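Local coordinates for dITP/XTP pyrophosphatase (Mycobacteroides abscessus, PDB 6WWD), which probably hydrolyses non-canonical purine nucleoside triphosphates such as XTP, dITP and ITP to their monophosphates and diphosphate, clearing them from the nucleotide pool, at residues T102-L105 against L106-S110; D111-D114 against E115-G118. One frame throughout, in Å; residues are numbered along the deposited sequence.

Interaction 1 is the end of helix 98-108, and interaction 2 is the turn that leads from it into strand 118-128. Their centres lie 12 Å apart, and they join directly: Leu109 O accepts a probable hydrogen bond of 2.8 Å from Arg117 NH1, so the chain leaving the helix is held by a side chain eight residues later. Relative to the predicted substrate site, interaction 1 is the nearer: the side chain of Thr102 comes to about 4 Å from that of Tyr157, whereas that of Arg117 stays about 11 Å from it. Interaction 1 thus comes near that site through Thr102, and both contacts touch the second subunit.

Interaction 1: residues T102-L105 against L106-S110; sequences TALL and LAQLS
Leu104 and Gln108, one helical turn apart, cross obliquely, with the leucine methyl against the aliphatic root of the glutamine: Leu104 CD1 lies 3.7 Å from Gln108 CG. The amide carbon follows, Gln108 CD reaching 3.8 Å from Leu104 CG. With CG beside the backbone N (chi1 -73°), the glutamine heads back toward the Leu104 turn, and its extension at chi2 carries the amide on. There OE1 accepts from Trp91 NE1 and NE2 donates to Trp91 O of the second subunit, so the amide spans the subunit boundary with both ends engaged.

Leu105 and Leu109 make the neighbouring apolar pair, meeting by a methyl from each, CD1 to CD1 at 3.9 Å. The backbone beneath is helical: Gln108 N donates to Leu104 O at 2.8 Å, whereas the last such bond, Leu109 N to Leu105 O at 3.1 Å, is more bent (N-H...O 143°), and Leu109 leaves helical conformation.

At this C-terminal end of the helix, Arg90 of the second subunit donates from NH2 to Ala107 O and from NE to Gln108 O. A positive guanidinium there is consistent with favourable dipole electrostatics, while the leucine pair packs hydrophobically against Leu75, Leu80, Val77 and Ile145.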
loop_
_atom_site.group_PDB
_atom_site.type_symbol
_atom_site.label_atom_id
_atom_site.label_comp_id
_atom_site.label_asym_id
_atom_site.label_seq_id
_atom_site.Cartn_x
_atom_site.Cartn_y
_atom_site.Cartn_z
ATOM N N THR D 102 12.434 -19.566 -8.637
ATOM C CA THR D 102 13.554 -19.128 -7.809
ATOM C C THR D 102 14.634 -18.442 -8.642
ATOM O O THR D 102 15.169 -17.403 -8.239
ATOM C CB THR D 102 14.118 -20.338 -7.051
ATOM O OG1 THR D 102 13.219 -20.681 -5.989
ATOM C CG2 THR D 102 15.519 -20.072 -6.493
ATOM N N ALA D 103 14.968 -19.005 -9.809
ATOM C CA ALA D 103 15.961 -18.367 -10.671
ATOM C C ALA D 103 15.482 -16.997 -11.155
ATOM O O ALA D 103 16.267 -16.049 -11.226
ATOM C CB ALA D 103 16.291 -19.279 -11.856
ATOM N N LEU D 104 14.199 -16.871 -11.500
ATOM C CA LEU D 104 13.687 -15.567 -11.910
ATOM C C LEU D 104 13.808 -14.553 -10.775
ATOM O O LEU D 104 14.238 -13.412 -10.983
ATOM C CB LEU D 104 12.232 -15.684 -12.382
ATOM C CG LEU D 104 11.499 -14.355 -12.670
ATOM C CD1 LEU D 104 12.210 -13.522 -13.776
ATOM C CD2 LEU D 104 10.013 -14.595 -12.990
ATOM N N LEU D 105 13.399 -14.938 -9.571
ATOM C CA LEU D 105 13.456 -14.007 -8.446
ATOM C C LEU D 105 14.881 -13.511 -8.211
ATOM O O LEU D 105 15.115 -12.302 -8.060
ATOM C CB LEU D 105 12.900 -14.676 -7.191
ATOM C CG LEU D 105 12.847 -13.770 -5.963
ATOM C CD1 LEU D 105 12.052 -12.544 -6.287
ATOM C CD2 LEU D 105 12.191 -14.498 -4.827
ATOM N N LEU D 106 15.849 -14.438 -8.163
ATOM C CA LEU D 106 17.249 -14.048 -8.001
ATOM C C LEU D 106 17.696 -13.099 -9.097
ATOM O O LEU D 106 18.375 -12.103 -8.827
ATOM C CB LEU D 106 18.171 -15.268 -8.005
ATOM C CG LEU D 106 18.183 -16.198 -6.801
ATOM C CD1 LEU D 106 19.268 -17.255 -6.998
ATOM C CD2 LEU D 106 18.429 -15.377 -5.545
ATOM N N ALA D 107 17.369 -13.430 -10.353
ATOM C CA ALA D 107 17.796 -12.593 -11.468
ATOM C C ALA D 107 17.155 -11.218 -11.389
ATOM O O ALA D 107 17.803 -10.208 -11.687
ATOM C CB ALA D 107 17.465 -13.260 -12.804
ATOM N N GLN D 108 15.874 -11.161 -11.007
ATOM C CA GLN D 108 15.204 -9.869 -10.875
ATOM C C GLN D 108 15.901 -8.998 -9.840
ATOM O O GLN D 108 16.040 -7.783 -10.032
ATOM C CB GLN D 108 13.723 -10.060 -10.507
ATOM C CG GLN D 108 12.831 -10.579 -11.650
ATOM C CD GLN D 108 11.397 -10.814 -11.214
ATOM O OE1 GLN D 108 11.151 -11.284 -10.114
ATOM N NE2 GLN D 108 10.450 -10.479 -12.074
ATOM N N LEU D 109 16.399 -9.612 -8.765
ATOM C CA LEU D 109 17.000 -8.899 -7.650
ATOM C C LEU D 109 18.533 -8.846 -7.712
ATOM O O LEU D 109 19.161 -8.406 -6.751
ATOM C CB LEU D 109 16.556 -9.564 -6.343
ATOM C CG LEU D 109 15.059 -9.724 -6.046
ATOM C CD1 LEU D 109 14.910 -10.370 -4.669
ATOM C CD2 LEU D 109 14.302 -8.416 -6.089
ATOM N N SER D 110 19.145 -9.209 -8.841
ATOM C CA SER D 110 20.569 -9.524 -8.819
ATOM C C SER D 110 21.443 -8.348 -8.419
ATOM O O SER D 110 22.582 -8.559 -7.986
ATOM C CB SER D 110 21.025 -10.044 -10.180
ATOM O OG SER D 110 20.996 -9.001 -11.125
#

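Interaction 2: residues D111-D114 against E115-G118; sequences DIPD and ERRG
Arg117 runs its CG and CD alongside Ile112 O, 3.5 and 3.4 Å from it. The chain bends at chi3 (71°), and the bend turns the guanidinium so that NH1 donates to that same oxygen at 3.0 Å. The bond is nearly straight (N-H...O 163°), lies in the carbonyl plane on a lone pair, and finds the oxygen only 3° out of the guanidinium plane. NH1 also donates to Leu109 O, while the remaining nitrogens turn to other carbonyls, NE to Ile145 O and NH2 to Ala146 O; four carbonyls thus hold the group and would fix its rotation. Asp114 approaches the arginine differently: its OD1 sits 3.6 Å from Arg117 CD, off the guanidinium plane, and its salt bridge is to Arg147 NE instead.

Across the turn, Arg116 and Pro113 meet through hydrocarbon, Arg116 CD lying 3.8 Å from Pro113 CG, while Ile112 CG2 packs 3.8 Å from Arg116 CB with the two side chains about perpendicular. The Arg116 tip goes to the second subunit, where NH2 bonds Pro43 O and Thr45 OG1.

Two successive i to i+3 backbone bonds underlie this, Arg116 N to Pro113 O at 2.9 Å and Arg117 N to Asp114 O at 3.0 Å. Such overlapping beta turns make a single turn of 3-10 helix, here the connection between helix 98-108 and strand 118-128 of the Ham1 fold, tied by Arg117 to the end of strand 134-145.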
loop_
_atom_site.group_PDB
_atom_site.type_symbol
_atom_site.label_atom_id
_atom_site.label_comp_id
_atom_site.label_asym_id
_atom_site.label_seq_id
_atom_site.Cartn_x
_atom_site.Cartn_y
_atom_site.Cartn_z
ATOM N N ASP D 111 20.959 -7.119 -8.534
ATOM C CA ASP D 111 21.801 -5.982 -8.199
ATOM C C ASP D 111 21.374 -5.267 -6.920
ATOM O O ASP D 111 21.913 -4.200 -6.607
ATOM C CB ASP D 111 21.853 -5.024 -9.388
ATOM C CG ASP D 111 22.470 -5.679 -10.619
ATOM O OD1 ASP D 111 23.569 -6.259 -10.472
ATOM O OD2 ASP D 111 21.880 -5.609 -11.723
ATOM N N ILE D 112 20.459 -5.845 -6.152
ATOM C CA ILE D 112 19.871 -5.180 -4.996
ATOM C C ILE D 112 20.755 -5.451 -3.782
ATOM O O ILE D 112 21.013 -6.624 -3.473
ATOM C CB ILE D 112 18.436 -5.654 -4.746
ATOM C CG1 ILE D 112 17.585 -5.461 -6.009
ATOM C CG2 ILE D 112 17.835 -4.903 -3.580
ATOM C CD1 ILE D 112 17.852 -4.128 -6.740
ATOM N N PRO D 113 21.232 -4.422 -3.083
ATOM C CA PRO D 113 22.104 -4.641 -1.924
ATOM C C PRO D 113 21.359 -5.295 -0.767
ATOM O O PRO D 113 20.141 -5.176 -0.640
ATOM C CB PRO D 113 22.571 -3.229 -1.559
ATOM C CG PRO D 113 21.537 -2.324 -2.134
ATOM C CD PRO D 113 21.036 -2.992 -3.373
ATOM N N ASP D 114 22.131 -5.980 0.094
ATOM C CA ASP D 114 21.555 -6.819 1.152
ATOM C C ASP D 114 20.499 -6.086 1.956
ATOM O O ASP D 114 19.424 -6.634 2.220
ATOM C CB ASP D 114 22.637 -7.327 2.111
ATOM C CG ASP D 114 23.493 -8.442 1.526
ATOM O OD1 ASP D 114 23.040 -9.191 0.630
ATOM O OD2 ASP D 114 24.630 -8.598 2.010
ATOM N N GLU D 115 20.769 -4.827 2.309
ATOM C CA GLU D 115 19.875 -4.066 3.173
ATOM C C GLU D 115 18.484 -3.914 2.590
ATOM O O GLU D 115 17.528 -3.700 3.343
ATOM C CB GLU D 115 20.461 -2.680 3.451
ATOM C CG GLU D 115 21.904 -2.680 3.944
ATOM C CD GLU D 115 22.924 -2.807 2.821
ATOM O OE1 GLU D 115 23.798 -3.698 2.914
ATOM O OE2 GLU D 115 22.855 -2.017 1.851
ATOM N N ARG D 116 18.342 -4.033 1.272
ATOM C CA ARG D 116 17.060 -3.844 0.605
ATOM C C ARG D 116 16.495 -5.153 0.071
ATOM O O ARG D 116 15.528 -5.144 -0.699
ATOM C CB ARG D 116 17.223 -2.808 -0.503
ATOM C CG ARG D 116 17.794 -1.492 0.050
ATOM C CD ARG D 116 18.337 -0.565 -1.028
ATOM N NE ARG D 116 17.417 -0.394 -2.146
ATOM C CZ ARG D 116 17.770 0.086 -3.337
ATOM N NH1 ARG D 116 19.030 0.461 -3.567
ATOM N NH2 ARG D 116 16.859 0.193 -4.303
ATOM N N ARG D 117 17.063 -6.282 0.481
ATOM C CA ARG D 117 16.591 -7.580 0.037
ATOM C C ARG D 117 15.548 -8.185 0.973
ATOM O O ARG D 117 15.358 -9.399 0.950
ATOM C CB ARG D 117 17.782 -8.528 -0.142
ATOM C CG ARG D 117 18.836 -8.030 -1.140
ATOM C CD ARG D 117 19.985 -9.022 -1.313
ATOM N NE ARG D 117 19.528 -10.201 -2.056
ATOM C CZ ARG D 117 19.440 -10.283 -3.380
ATOM N NH1 ARG D 117 19.798 -9.259 -4.154
ATOM N NH2 ARG D 117 18.995 -11.397 -3.929
ATOM N N GLY D 118 14.869 -7.365 1.781
ATOM C CA GLY D 118 13.924 -7.895 2.755
ATOM C C GLY D 118 12.757 -8.629 2.114
ATOM O O GLY D 118 12.290 -8.285 1.027
#